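Local structure of sesquisabinene B synthase 2 (Santalum album, 6A2A) at residues Asp141-Phe146 with Leu164-Ala169; Phe152-Cys157 with Arg184-Ser189; Met287-Met292 with Met304-Gly309; Pro296-Val301 with Leu428-Asn433. The protein probably cyclises farnesyl diphosphate to sesquisabinene B, as a magnesium- or manganese-dependent plant terpene synthase. All coordinates share one frame; numbering follows the deposited sequence.

Interaction 1 of 4, residues Asp141-Phe146 with Leu164-Ala169; sequences DVFERF and LSLYEA
Phe143 meets Leu166 and Ala169 inside the helical N-terminal domain of this plant terpene synthase, where the 3-10 turn of Asp141-Phe146 packs against helix 160-170. No hydrogen bond joins the two segments; the contact is apolar, and all three residues are buried. The turn itself is defined by two i to i-3 backbone bonds, Glu144 N to Asp141 O and Phe146 N to Phe143 O.

Followed outward, Phe143 starts with a CA-CB bond aimed at the helix, and its CB makes no close approach of its own. CG lies opposite the carbonyl carbon and beside the backbone N (chi1 -65°), and from there the ring reaches the helix. CD1 is the first atom to touch, 3.7 Å from Leu166 CD1, and CE1 comes closer still to that methyl, at 3.6 Å. CZ, at the far end, stands 4.4 Å from Ala169 CB, about one helical turn on from Leu166. Both partners come at the ring obliquely. On the turn's own side, Val142 CG2 rests 3.7 Å above one ring face, displaced toward the rim.

Leu166 answers by reaching out with one branch: its CG is anti to the backbone N (chi1 178°), and the two side chains run past each other in opposite directions. Phe128 adds an edge-to-face ring pair with Phe143, and Leu180 of helix 178-192 also touches it. Ser125 of helix 121-133 packs against both Phe143 and Leu166. A single methyl, Leu166 CD1, thus bridges the CD1-CE1 bond of the phenyl ring.

Interaction 2 of 4, residues Phe152-Cys157 with Arg184-Ser189; sequences FKNQLC and RTFATS
A small antiparallel hairpin, strands 147-148 and 151-152, and the 3-10 turn that follows it pack on helix 178-192 through Phe186. The clearest evidence is a CH-pi contact: Phe152 CB lies 3.5 Å from the centroid of the Phe186 ring and only 7° off its normal, so the methylene sits almost centrally over the face. The Phe152 ring continues beyond this point. The two ring planes are near parallel, at 24°, but with centroids 5.4 Å apart the rings are offset and barely overlap.

The rest of the Phe186 ring is met by Lys153 and the 3-10 turn after it. Lys153 O approaches CZ of Phe186 obliquely at 3.6 Å, while Leu156 CB stands at the ring edge, 4.3 Å from CE2 of Phe186. Asn154 OD1 is also at the edge, though its hydrogen bond goes to Lys190. Phe186 reaches all of them because its CG is anti to the backbone N (chi1 173°), carrying the ring out toward residues 152-156. Trimming Phe186 to an alanine would probably open a gap beneath Phe152 CB and take away the ring edge that Leu156 CB packs on.

The contact lies near the surface: helix 160-170 touches Phe186 through Leu163, Ile179 and Ala183 of helix 178-192 pack on Phe152, and Phe146, just before strand 147-148, touches Phe152 and Leu156.

Interaction 3 of 4, residues Met287-Met292 with Met304-Gly309; sequences MYAIGM and MEAKVG
Glu305 presents its carboxylate, the one flat group at this contact, to the methyl end of Met292. Met292 CE lies 3.6 Å from Glu305 OE1, well above the carboxylate plane and displaced beyond OE1. Met292 SD is on the same side of that plane, 4.0 Å from Glu305 OE1. This is van der Waals packing, and no hydrogen bond links the segments.

The torsions explain the meeting. Met292 is extended throughout, with CG anti to the backbone N (chi1 177°), and so spans the space between the helices. Glu305 instead bends at chi2 (-67°), and the two side chains cross at about a right angle. Where the backbones come nearest, at Ala289 and Ala306 with CA atoms 5.8 Å apart, only methyls intervene: Ala289 CB is 4.2 Å from Ala306 CB. Small residues here permit the close approach.

Beyond the pair, Phe524 and Val528 pack on Met292, while Thr425 and Ser426 touch Glu305. Ser285 OG also hydrogen-bonds to Ala306 O, tying the helices together a turn away. Such buried packing of successive helices belongs to the all-helical class I terpene synthase fold; further along, helix 299-321 carries the magnesium ligands Asp316 and Asp320.

Interaction 4 of 4, residues Pro296-Val301 with Leu428-Asn433; sequences PNLGEV and LLTVEN
Val301 and Thr430 provide the closest apolar contact, methyl to methyl, with Val301 CG2 3.9 Å from Thr430 CG2. The same valine branch also stands 4.2 Å from Leu429 CB, so one methyl serves two consecutive residues. Towards Thr430 the Val301 side chain runs at about a right angle, whereas it and Leu429 pass each other in opposite directions. Leu298 adds a looser touch at the margin, its CD2 4.4 Å from Thr430 CG2.

Polar interactions do not cross the interface. Thr430 holds OG1 between its backbone N and carbonyl carbon (chi1 60°), from where it hydrogen-bonds to Ser426 O of its own helix; this sends CG2 opposite the carbonyl carbon and makes the methyl the part that meets Val301. In the other segment, Gly299 N bonds to Pro296 O at 3.0 Å, closing the turn that leads into helix 299-321, with Leu298 at the N-cap position.

The contact therefore sets the beginning of helix 299-321 against the Leu429-Thr430 part of helix 419-430. Leu293 packs on both Leu298 and Val301. Helix 348-372 borders both segments: Ile364 and Trp367 touch Leu429, and Trp367 NE1 hydrogen-bonds to Glu300 OE2.

Overall arrangement
The four contacts form two pairs, one in each helical domain. Interactions 1 and 2 lie in the N-terminal domain, centres 10 Å apart; their segments alternate along the chain, and a probable hydrogen bond from Lys153 N to Phe146 O joins them through the hairpin, while helices 160-170 and 178-192 follow one another. Interactions 3 and 4 lie in the metal-binding domain, centres 13 Å apart, also alternating in sequence and sharing helix 299-321, with Leu429 packed on Met304 and Glu305. Interactions 2 and 4 are 43 Å apart between centres, on opposite sides of the chain's centre. Each pair thus joins neighbouring elements within one domain, away from the magnesium ligands, and neither pair touches the other.

Interaction 1 of 4, residues Asp141-Phe146 with Leu164-Ala169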
loop_
_atom_site.group_PDB
_atom_site.type_symbol
_atom_site.label_atom_id
_atom_site.label_comp_id
_atom_site.label_asym_id
_atom_site.label_seq_id
_atom_site.Cartn_x
_atom_site.Cartn_y
_atom_site.Cartn_z
ATOM N N ASP A 141 -4.032 10.272 -52.595
ATOM C CA ASP A 141 -4.579 10.788 -53.861
ATOM C C ASP A 141 -5.917 11.529 -53.751
ATOM O O ASP A 141 -6.256 12.338 -54.644
ATOM C CB ASP A 141 -4.748 9.571 -54.820
ATOM C CG ASP A 141 -3.436 8.781 -55.000
ATOM O OD1 ASP A 141 -2.978 8.090 -54.018
ATOM O OD2 ASP A 141 -2.877 8.848 -56.119
ATOM N N VAL A 142 -6.714 11.227 -52.742
ATOM C CA VAL A 142 -7.958 11.979 -52.499
ATOM C C VAL A 142 -7.704 13.492 -52.418
ATOM O O VAL A 142 -8.696 14.265 -52.612
ATOM C CB VAL A 142 -8.735 11.525 -51.258
ATOM C CG1 VAL A 142 -9.155 10.071 -51.340
ATOM C CG2 VAL A 142 -7.981 11.866 -49.967
ATOM N N PHE A 143 -6.481 13.946 -52.135
ATOM C CA PHE A 143 -6.210 15.377 -51.992
ATOM C C PHE A 143 -5.764 15.976 -53.312
ATOM O O PHE A 143 -5.665 17.192 -53.373
ATOM C CB PHE A 143 -5.192 15.680 -50.885
ATOM C CG PHE A 143 -5.716 15.303 -49.537
ATOM C CD1 PHE A 143 -6.716 16.044 -48.917
ATOM C CD2 PHE A 143 -5.230 14.183 -48.886
ATOM C CE1 PHE A 143 -7.208 15.672 -47.686
ATOM C CE2 PHE A 143 -5.743 13.805 -47.671
ATOM C CZ PHE A 143 -6.731 14.546 -47.066
ATOM N N GLU A 144 -5.588 15.162 -54.389
ATOM C CA GLU A 144 -4.904 15.683 -55.604
ATOM C C GLU A 144 -5.731 16.821 -56.237
ATOM O O GLU A 144 -5.171 17.739 -56.794
ATOM C CB GLU A 144 -4.696 14.574 -56.643
ATOM C CG GLU A 144 -4.064 15.075 -57.935
ATOM C CD GLU A 144 -2.602 15.472 -57.794
ATOM O OE1 GLU A 144 -2.211 16.552 -58.318
ATOM O OE2 GLU A 144 -1.839 14.698 -57.147
ATOM N N ARG A 145 -7.042 16.666 -56.184
ATOM C CA ARG A 145 -7.972 17.606 -56.784
ATOM C C ARG A 145 -7.985 18.969 -56.154
ATOM O O ARG A 145 -8.529 19.880 -56.702
ATOM C CB ARG A 145 -9.363 17.044 -56.864
ATOM C CG ARG A 145 -10.184 17.283 -55.660
ATOM C CD ARG A 145 -11.533 16.640 -55.771
ATOM N NE ARG A 145 -11.461 15.301 -56.291
ATOM C CZ ARG A 145 -12.211 14.816 -57.273
ATOM N NH1 ARG A 145 -13.139 15.544 -57.855
ATOM N NH2 ARG A 145 -12.031 13.578 -57.651
ATOM N N PHE A 146 -7.345 19.098 -55.007
ATOM C CA PHE A 146 -7.239 20.370 -54.342
ATOM C C PHE A 146 -5.937 21.051 -54.708
ATOM O O PHE A 146 -5.605 22.055 -54.175
ATOM C CB PHE A 146 -7.425 20.217 -52.833
ATOM C CG PHE A 146 -8.757 19.681 -52.445
ATOM C CD1 PHE A 146 -9.849 20.492 -52.395
ATOM C CD2 PHE A 146 -8.932 18.362 -52.165
ATOM C CE1 PHE A 146 -11.063 20.001 -52.039
ATOM C CE2 PHE A 146 -10.149 17.867 -51.828
ATOM C CZ PHE A 146 -11.220 18.688 -51.762
ATOM N N LEU A 164 -8.095 23.793 -41.505
ATOM C CA LEU A 164 -7.812 23.132 -40.202
ATOM C C LEU A 164 -8.044 21.635 -40.361
ATOM O O LEU A 164 -7.264 20.824 -39.834
ATOM C CB LEU A 164 -8.735 23.679 -39.107
ATOM C CG LEU A 164 -8.610 23.030 -37.723
ATOM C CD1 LEU A 164 -7.188 23.215 -37.195
ATOM C CD2 LEU A 164 -9.592 23.621 -36.733
ATOM N N SER A 165 -9.091 21.235 -41.075
ATOM C CA SER A 165 -9.307 19.777 -41.196
ATOM C C SER A 165 -8.179 19.128 -42.023
ATOM O O SER A 165 -7.676 18.009 -41.671
ATOM C CB SER A 165 -10.660 19.511 -41.785
ATOM O OG SER A 165 -11.682 19.834 -40.867
ATOM N N LEU A 166 -7.681 19.798 -43.027
ATOM C CA LEU A 166 -6.575 19.276 -43.832
ATOM C C LEU A 166 -5.308 19.138 -42.980
ATOM O O LEU A 166 -4.591 18.128 -43.036
ATOM C CB LEU A 166 -6.304 20.234 -44.984
ATOM C CG LEU A 166 -5.153 19.888 -45.922
ATOM C CD1 LEU A 166 -5.421 18.564 -46.608
ATOM C CD2 LEU A 166 -4.949 20.973 -46.939
ATOM N N TYR A 167 -5.023 20.206 -42.219
ATOM C CA TYR A 167 -3.907 20.205 -41.285
ATOM C C TYR A 167 -4.016 18.973 -40.398
ATOM O O TYR A 167 -3.013 18.258 -40.271
ATOM C CB TYR A 167 -3.895 21.470 -40.424
ATOM C CG TYR A 167 -2.883 21.468 -39.296
ATOM C CD1 TYR A 167 -1.594 21.928 -39.498
ATOM C CD2 TYR A 167 -3.267 21.154 -38.021
ATOM C CE1 TYR A 167 -0.685 22.037 -38.455
ATOM C CE2 TYR A 167 -2.359 21.184 -36.971
ATOM C CZ TYR A 167 -1.079 21.686 -37.181
ATOM O OH TYR A 167 -0.218 21.746 -36.110
ATOM N N GLU A 168 -5.138 18.749 -39.729
ATOM C CA GLU A 168 -5.258 17.699 -38.777
ATOM C C GLU A 168 -5.105 16.331 -39.476
ATOM O O GLU A 168 -4.505 15.412 -38.935
ATOM C CB GLU A 168 -6.591 17.704 -38.061
ATOM C CG GLU A 168 -6.817 18.932 -37.186
ATOM C CD GLU A 168 -6.021 18.975 -35.881
ATOM O OE1 GLU A 168 -4.964 18.268 -35.773
ATOM O OE2 GLU A 168 -6.491 19.665 -34.932
ATOM N N ALA A 169 -5.668 16.222 -40.676
ATOM C CA ALA A 169 -5.616 14.950 -41.441
ATOM C C ALA A 169 -4.192 14.572 -41.865
ATOM O O ALA A 169 -3.877 13.336 -41.906
ATOM C CB ALA A 169 -6.514 15.062 -42.663
#

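Interaction 2 of 4, residues Phe152-Cys157 with Arg184-Ser189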
loop_
_atom_site.group_PDB
_atom_site.type_symbol
_atom_site.label_atom_id
_atom_site.label_comp_id
_atom_site.label_asym_id
_atom_site.label_seq_id
_atom_site.Cartn_x
_atom_site.Cartn_y
_atom_site.Cartn_z
ATOM N N PHE A 152 -0.994 23.204 -53.655
ATOM C CA PHE A 152 -2.344 23.339 -53.198
ATOM C C PHE A 152 -2.860 24.705 -53.692
ATOM O O PHE A 152 -2.103 25.610 -53.813
ATOM C CB PHE A 152 -2.407 23.220 -51.669
ATOM C CG PHE A 152 -2.529 21.794 -51.216
ATOM C CD1 PHE A 152 -3.763 21.181 -51.148
ATOM C CD2 PHE A 152 -1.398 21.048 -50.934
ATOM C CE1 PHE A 152 -3.882 19.850 -50.816
ATOM C CE2 PHE A 152 -1.525 19.713 -50.613
ATOM C CZ PHE A 152 -2.744 19.121 -50.545
ATOM N N LYS A 153 -4.116 24.770 -53.968
ATOM C CA LYS A 153 -4.723 25.982 -54.598
ATOM C C LYS A 153 -4.888 27.101 -53.564
ATOM O O LYS A 153 -5.538 26.876 -52.524
ATOM C CB LYS A 153 -6.076 25.595 -55.160
ATOM C CG LYS A 153 -6.017 24.727 -56.399
ATOM C CD LYS A 153 -7.388 24.236 -56.752
ATOM C CE LYS A 153 -7.373 23.379 -57.995
ATOM N NZ LYS A 153 -8.699 22.775 -58.225
ATOM N N ASN A 154 -4.327 28.255 -53.876
ATOM C CA ASN A 154 -4.231 29.348 -52.924
ATOM C C ASN A 154 -5.628 29.782 -52.468
ATOM O O ASN A 154 -5.818 30.263 -51.327
ATOM C CB ASN A 154 -3.440 30.533 -53.455
ATOM C CG ASN A 154 -2.720 31.245 -52.330
ATOM O OD1 ASN A 154 -2.014 30.604 -51.551
ATOM N ND2 ASN A 154 -2.956 32.542 -52.184
ATOM N N GLN A 155 -6.634 29.518 -53.280
ATOM C CA GLN A 155 -7.966 29.958 -52.950
ATOM C C GLN A 155 -8.549 29.201 -51.759
ATOM O O GLN A 155 -9.551 29.650 -51.146
ATOM C CB GLN A 155 -8.874 29.760 -54.152
ATOM C CG GLN A 155 -10.144 30.570 -54.092
ATOM C CD GLN A 155 -10.731 30.711 -55.477
ATOM O OE1 GLN A 155 -11.122 31.804 -55.890
ATOM N NE2 GLN A 155 -10.775 29.611 -56.218
ATOM N N LEU A 156 -7.970 28.046 -51.405
ATOM C CA LEU A 156 -8.470 27.311 -50.294
ATOM C C LEU A 156 -8.294 28.126 -49.006
ATOM O O LEU A 156 -8.879 27.776 -48.024
ATOM C CB LEU A 156 -7.733 25.975 -50.147
ATOM C CG LEU A 156 -7.999 24.966 -51.261
ATOM C CD1 LEU A 156 -7.053 23.774 -51.092
ATOM C CD2 LEU A 156 -9.448 24.489 -51.284
ATOM N N CYS A 157 -7.457 29.123 -49.007
ATOM C CA CYS A 157 -7.294 29.989 -47.820
ATOM C C CYS A 157 -8.568 30.785 -47.463
ATOM O O CYS A 157 -8.601 31.491 -46.448
ATOM C CB CYS A 157 -6.095 30.906 -48.015
ATOM S SG CYS A 157 -6.434 32.362 -49.026
ATOM N N ARG A 184 0.457 19.428 -45.097
ATOM C CA ARG A 184 0.899 19.967 -43.797
ATOM C C ARG A 184 1.591 21.320 -43.950
ATOM O O ARG A 184 1.264 22.283 -43.209
ATOM C CB ARG A 184 1.829 18.983 -43.071
ATOM C CG ARG A 184 2.380 19.543 -41.766
ATOM C CD ARG A 184 3.465 18.683 -41.105
ATOM N NE ARG A 184 4.653 18.689 -41.944
ATOM C CZ ARG A 184 5.566 19.646 -41.944
ATOM N NH1 ARG A 184 5.445 20.685 -41.135
ATOM N NH2 ARG A 184 6.612 19.569 -42.754
ATOM N N THR A 185 2.537 21.461 -44.877
ATOM C CA THR A 185 3.269 22.678 -45.054
ATOM C C THR A 185 2.295 23.801 -45.482
ATOM O O THR A 185 2.370 24.887 -44.947
ATOM C CB THR A 185 4.390 22.507 -46.103
ATOM O OG1 THR A 185 5.301 21.525 -45.591
ATOM C CG2 THR A 185 5.174 23.776 -46.353
ATOM N N PHE A 186 1.384 23.487 -46.372
ATOM C CA PHE A 186 0.465 24.492 -46.923
ATOM C C PHE A 186 -0.506 24.940 -45.818
ATOM O O PHE A 186 -0.586 26.132 -45.581
ATOM C CB PHE A 186 -0.309 23.913 -48.098
ATOM C CG PHE A 186 -1.391 24.808 -48.631
ATOM C CD1 PHE A 186 -1.067 25.865 -49.465
ATOM C CD2 PHE A 186 -2.703 24.549 -48.331
ATOM C CE1 PHE A 186 -2.075 26.669 -49.980
ATOM C CE2 PHE A 186 -3.704 25.336 -48.867
ATOM C CZ PHE A 186 -3.374 26.390 -49.688
ATOM N N ALA A 187 -1.150 23.989 -45.172
ATOM C CA ALA A 187 -2.183 24.287 -44.137
ATOM C C ALA A 187 -1.554 25.008 -42.948
ATOM O O ALA A 187 -2.169 26.005 -42.431
ATOM C CB ALA A 187 -2.897 23.066 -43.680
ATOM N N THR A 188 -0.351 24.583 -42.517
ATOM C CA THR A 188 0.356 25.249 -41.430
ATOM C C THR A 188 0.596 26.715 -41.778
ATOM O O THR A 188 0.356 27.624 -40.969
ATOM C CB THR A 188 1.685 24.559 -41.048
ATOM O OG1 THR A 188 1.443 23.189 -40.735
ATOM C CG2 THR A 188 2.349 25.216 -39.856
ATOM N N SER A 189 1.137 26.961 -42.972
ATOM C CA SER A 189 1.505 28.293 -43.387
ATOM C C SER A 189 0.257 29.181 -43.460
ATOM O O SER A 189 0.246 30.308 -42.952
ATOM C CB SER A 189 2.225 28.270 -44.740
ATOM O OG SER A 189 2.419 29.616 -45.182
#

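Interaction 3 of 4, residues Met287-Met292 with Met304-Gly309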
loop_
_atom_site.group_PDB
_atom_site.type_symbol
_atom_site.label_atom_id
_atom_site.label_comp_id
_atom_site.label_asym_id
_atom_site.label_seq_id
_atom_site.Cartn_x
_atom_site.Cartn_y
_atom_site.Cartn_z
ATOM N N MET A 287 0.614 12.416 -13.427
ATOM C CA MET A 287 -0.025 13.231 -14.470
ATOM C C MET A 287 0.346 12.713 -15.865
ATOM O O MET A 287 -0.525 12.756 -16.758
ATOM C CB MET A 287 0.319 14.707 -14.306
ATOM C CG MET A 287 -0.318 15.307 -13.087
ATOM S SD MET A 287 0.074 17.062 -12.901
ATOM C CE MET A 287 -0.409 17.706 -14.496
ATOM N N TYR A 288 1.576 12.274 -16.073
ATOM C CA TYR A 288 1.987 11.725 -17.331
ATOM C C TYR A 288 1.288 10.389 -17.537
ATOM O O TYR A 288 0.840 10.094 -18.639
ATOM C CB TYR A 288 3.510 11.535 -17.364
ATOM C CG TYR A 288 4.068 11.289 -18.747
ATOM C CD1 TYR A 288 3.829 10.103 -19.432
ATOM C CD2 TYR A 288 4.911 12.204 -19.342
ATOM C CE1 TYR A 288 4.365 9.874 -20.695
ATOM C CE2 TYR A 288 5.487 11.972 -20.582
ATOM C CZ TYR A 288 5.172 10.823 -21.285
ATOM O OH TYR A 288 5.771 10.630 -22.508
ATOM N N ALA A 289 1.137 9.574 -16.480
ATOM C CA ALA A 289 0.526 8.271 -16.641
ATOM C C ALA A 289 -0.909 8.452 -17.170
ATOM O O ALA A 289 -1.361 7.666 -18.015
ATOM C CB ALA A 289 0.523 7.496 -15.344
ATOM N N ILE A 290 -1.621 9.458 -16.685
ATOM C CA ILE A 290 -2.981 9.724 -17.181
ATOM C C ILE A 290 -2.974 9.982 -18.700
ATOM O O ILE A 290 -3.960 9.640 -19.386
ATOM C CB ILE A 290 -3.612 10.877 -16.409
ATOM C CG1 ILE A 290 -3.984 10.434 -14.988
ATOM C CG2 ILE A 290 -4.824 11.448 -17.152
ATOM C CD1 ILE A 290 -4.389 11.608 -14.096
ATOM N N GLY A 291 -1.934 10.572 -19.243
ATOM C CA GLY A 291 -1.771 10.683 -20.683
ATOM C C GLY A 291 -1.530 9.333 -21.350
ATOM O O GLY A 291 -2.029 9.073 -22.448
ATOM N N MET A 292 -0.760 8.460 -20.715
ATOM C CA MET A 292 -0.471 7.141 -21.239
ATOM C C MET A 292 -1.732 6.273 -21.235
ATOM O O MET A 292 -1.967 5.583 -22.205
ATOM C CB MET A 292 0.640 6.427 -20.432
ATOM C CG MET A 292 0.924 5.040 -20.886
ATOM S SD MET A 292 2.216 4.305 -19.786
ATOM C CE MET A 292 2.501 2.779 -20.645
ATOM N N MET A 304 0.830 1.169 -11.218
ATOM C CA MET A 304 2.117 0.574 -11.230
ATOM C C MET A 304 2.998 1.386 -12.191
ATOM O O MET A 304 4.214 1.613 -11.899
ATOM C CB MET A 304 2.063 -0.913 -11.575
ATOM C CG MET A 304 1.598 -1.779 -10.391
ATOM S SD MET A 304 1.568 -3.517 -10.800
ATOM C CE MET A 304 -0.065 -3.655 -11.541
ATOM N N GLU A 305 2.450 1.852 -13.310
ATOM C CA GLU A 305 3.307 2.599 -14.247
ATOM C C GLU A 305 3.727 3.923 -13.582
ATOM O O GLU A 305 4.808 4.410 -13.802
ATOM C CB GLU A 305 2.570 2.894 -15.568
ATOM C CG GLU A 305 2.251 1.673 -16.418
ATOM C CD GLU A 305 3.460 0.972 -16.990
ATOM O OE1 GLU A 305 4.256 1.629 -17.662
ATOM O OE2 GLU A 305 3.597 -0.234 -16.766
ATOM N N ALA A 306 2.815 4.530 -12.827
ATOM C CA ALA A 306 3.074 5.779 -12.109
ATOM C C ALA A 306 4.174 5.549 -11.072
ATOM O O ALA A 306 5.069 6.410 -10.910
ATOM C CB ALA A 306 1.788 6.299 -11.478
ATOM N N LYS A 307 4.178 4.413 -10.394
ATOM C CA LYS A 307 5.256 4.133 -9.422
ATOM C C LYS A 307 6.600 4.026 -10.146
ATOM O O LYS A 307 7.592 4.649 -9.723
ATOM C CB LYS A 307 5.012 2.834 -8.665
ATOM C CG LYS A 307 3.832 2.829 -7.711
ATOM C CD LYS A 307 3.760 1.517 -6.961
ATOM C CE LYS A 307 2.695 1.504 -5.882
ATOM N NZ LYS A 307 2.724 0.179 -5.186
ATOM N N VAL A 308 6.645 3.266 -11.240
ATOM C CA VAL A 308 7.900 3.171 -12.012
ATOM C C VAL A 308 8.352 4.576 -12.467
ATOM O O VAL A 308 9.550 4.940 -12.330
ATOM C CB VAL A 308 7.733 2.205 -13.187
ATOM C CG1 VAL A 308 8.990 2.077 -14.016
ATOM C CG2 VAL A 308 7.327 0.835 -12.668
ATOM N N GLY A 309 7.425 5.395 -13.001
ATOM C CA GLY A 309 7.806 6.734 -13.467
ATOM C C GLY A 309 8.340 7.632 -12.362
ATOM O O GLY A 309 9.321 8.356 -12.573
#

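Interaction 4 of 4, residues Pro296-Val301 with Leu428-Asn433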
loop_
_atom_site.group_PDB
_atom_site.type_symbol
_atom_site.label_atom_id
_atom_site.label_comp_id
_atom_site.label_asym_id
_atom_site.label_seq_id
_atom_site.Cartn_x
_atom_site.Cartn_y
_atom_site.Cartn_z
ATOM N N PRO A 296 -10.618 4.021 -16.352
ATOM C CA PRO A 296 -10.787 3.415 -15.076
ATOM C C PRO A 296 -10.445 1.923 -15.008
ATOM O O PRO A 296 -9.852 1.486 -13.959
ATOM C CB PRO A 296 -12.269 3.573 -14.773
ATOM C CG PRO A 296 -12.656 4.792 -15.517
ATOM C CD PRO A 296 -11.732 4.895 -16.702
ATOM N N ASN A 297 -10.741 1.145 -16.050
ATOM C CA ASN A 297 -10.596 -0.294 -15.913
ATOM C C ASN A 297 -9.110 -0.691 -15.954
ATOM O O ASN A 297 -8.801 -1.871 -15.799
ATOM C CB ASN A 297 -11.363 -1.079 -16.971
ATOM C CG ASN A 297 -12.842 -1.199 -16.639
ATOM O OD1 ASN A 297 -13.259 -1.003 -15.497
ATOM N ND2 ASN A 297 -13.636 -1.520 -17.646
ATOM N N LEU A 298 -8.231 0.270 -16.221
ATOM C CA LEU A 298 -6.783 0.013 -16.186
ATOM C C LEU A 298 -6.144 0.704 -14.975
ATOM O O LEU A 298 -4.923 0.938 -15.033
ATOM C CB LEU A 298 -6.153 0.521 -17.483
ATOM C CG LEU A 298 -6.340 -0.406 -18.684
ATOM C CD1 LEU A 298 -5.986 0.279 -19.992
ATOM C CD2 LEU A 298 -5.495 -1.649 -18.470
ATOM N N GLY A 299 -6.898 0.956 -13.895
ATOM C CA GLY A 299 -6.402 1.587 -12.682
ATOM C C GLY A 299 -5.153 0.927 -12.102
ATOM O O GLY A 299 -4.183 1.594 -11.762
ATOM N N GLU A 300 -5.193 -0.378 -11.880
ATOM C CA GLU A 300 -4.044 -1.027 -11.251
ATOM C C GLU A 300 -2.764 -0.880 -12.092
ATOM O O GLU A 300 -1.666 -0.708 -11.495
ATOM C CB GLU A 300 -4.288 -2.523 -11.020
ATOM C CG GLU A 300 -5.102 -2.749 -9.763
ATOM C CD GLU A 300 -5.127 -4.209 -9.365
ATOM O OE1 GLU A 300 -5.826 -4.983 -10.047
ATOM O OE2 GLU A 300 -4.360 -4.563 -8.460
ATOM N N VAL A 301 -2.887 -1.067 -13.388
ATOM C CA VAL A 301 -1.752 -0.946 -14.292
ATOM C C VAL A 301 -1.251 0.496 -14.236
ATOM O O VAL A 301 -0.028 0.743 -14.155
ATOM C CB VAL A 301 -2.132 -1.363 -15.712
ATOM C CG1 VAL A 301 -1.051 -1.020 -16.725
ATOM C CG2 VAL A 301 -2.453 -2.846 -15.752
ATOM N N LEU A 428 4.130 -6.536 -19.944
ATOM C CA LEU A 428 4.111 -7.573 -18.912
ATOM C C LEU A 428 2.770 -7.641 -18.165
ATOM O O LEU A 428 2.221 -8.757 -17.893
ATOM C CB LEU A 428 5.227 -7.288 -17.903
ATOM C CG LEU A 428 5.141 -8.056 -16.587
ATOM C CD1 LEU A 428 5.419 -9.525 -16.776
ATOM C CD2 LEU A 428 6.104 -7.481 -15.553
ATOM N N LEU A 429 2.236 -6.492 -17.818
ATOM C CA LEU A 429 1.065 -6.405 -16.937
ATOM C C LEU A 429 -0.256 -6.572 -17.695
ATOM O O LEU A 429 -1.291 -6.689 -17.006
ATOM C CB LEU A 429 1.066 -5.037 -16.244
ATOM C CG LEU A 429 2.245 -4.814 -15.291
ATOM C CD1 LEU A 429 2.213 -3.401 -14.748
ATOM C CD2 LEU A 429 2.218 -5.797 -14.134
ATOM N N THR A 430 -0.239 -6.508 -19.021
ATOM C CA THR A 430 -1.516 -6.548 -19.788
ATOM C C THR A 430 -1.574 -7.644 -20.847
ATOM O O THR A 430 -2.730 -8.026 -21.192
ATOM C CB THR A 430 -1.790 -5.213 -20.477
ATOM O OG1 THR A 430 -0.717 -4.915 -21.390
ATOM C CG2 THR A 430 -1.988 -4.131 -19.448
ATOM N N VAL A 431 -0.469 -8.083 -21.435
ATOM C CA VAL A 431 -0.499 -9.115 -22.508
ATOM C C VAL A 431 -1.204 -10.394 -22.003
ATOM O O VAL A 431 -1.072 -10.792 -20.853
ATOM C CB VAL A 431 0.911 -9.454 -23.033
ATOM C CG1 VAL A 431 1.692 -10.329 -22.049
ATOM C CG2 VAL A 431 0.843 -10.102 -24.414
ATOM N N GLU A 432 -2.012 -11.013 -22.860
ATOM C CA GLU A 432 -2.582 -12.335 -22.487
ATOM C C GLU A 432 -1.464 -13.382 -22.527
ATOM O O GLU A 432 -0.686 -13.408 -23.457
ATOM C CB GLU A 432 -3.716 -12.738 -23.443
ATOM C CG GLU A 432 -5.002 -11.943 -23.246
ATOM C CD GLU A 432 -5.510 -11.761 -21.812
ATOM O OE1 GLU A 432 -5.637 -10.593 -21.369
ATOM O OE2 GLU A 432 -5.796 -12.779 -21.138
ATOM N N ASN A 433 -1.382 -14.215 -21.504
ATOM C CA ASN A 433 -0.408 -15.332 -21.467
ATOM C C ASN A 433 1.047 -14.848 -21.611
ATOM O O ASN A 433 1.743 -15.230 -22.552
ATOM C CB ASN A 433 -0.740 -16.355 -22.556
ATOM C CG ASN A 433 -2.155 -16.880 -22.430
ATOM O OD1 ASN A 433 -2.550 -17.347 -21.360
ATOM N ND2 ASN A 433 -2.926 -16.776 -23.503
#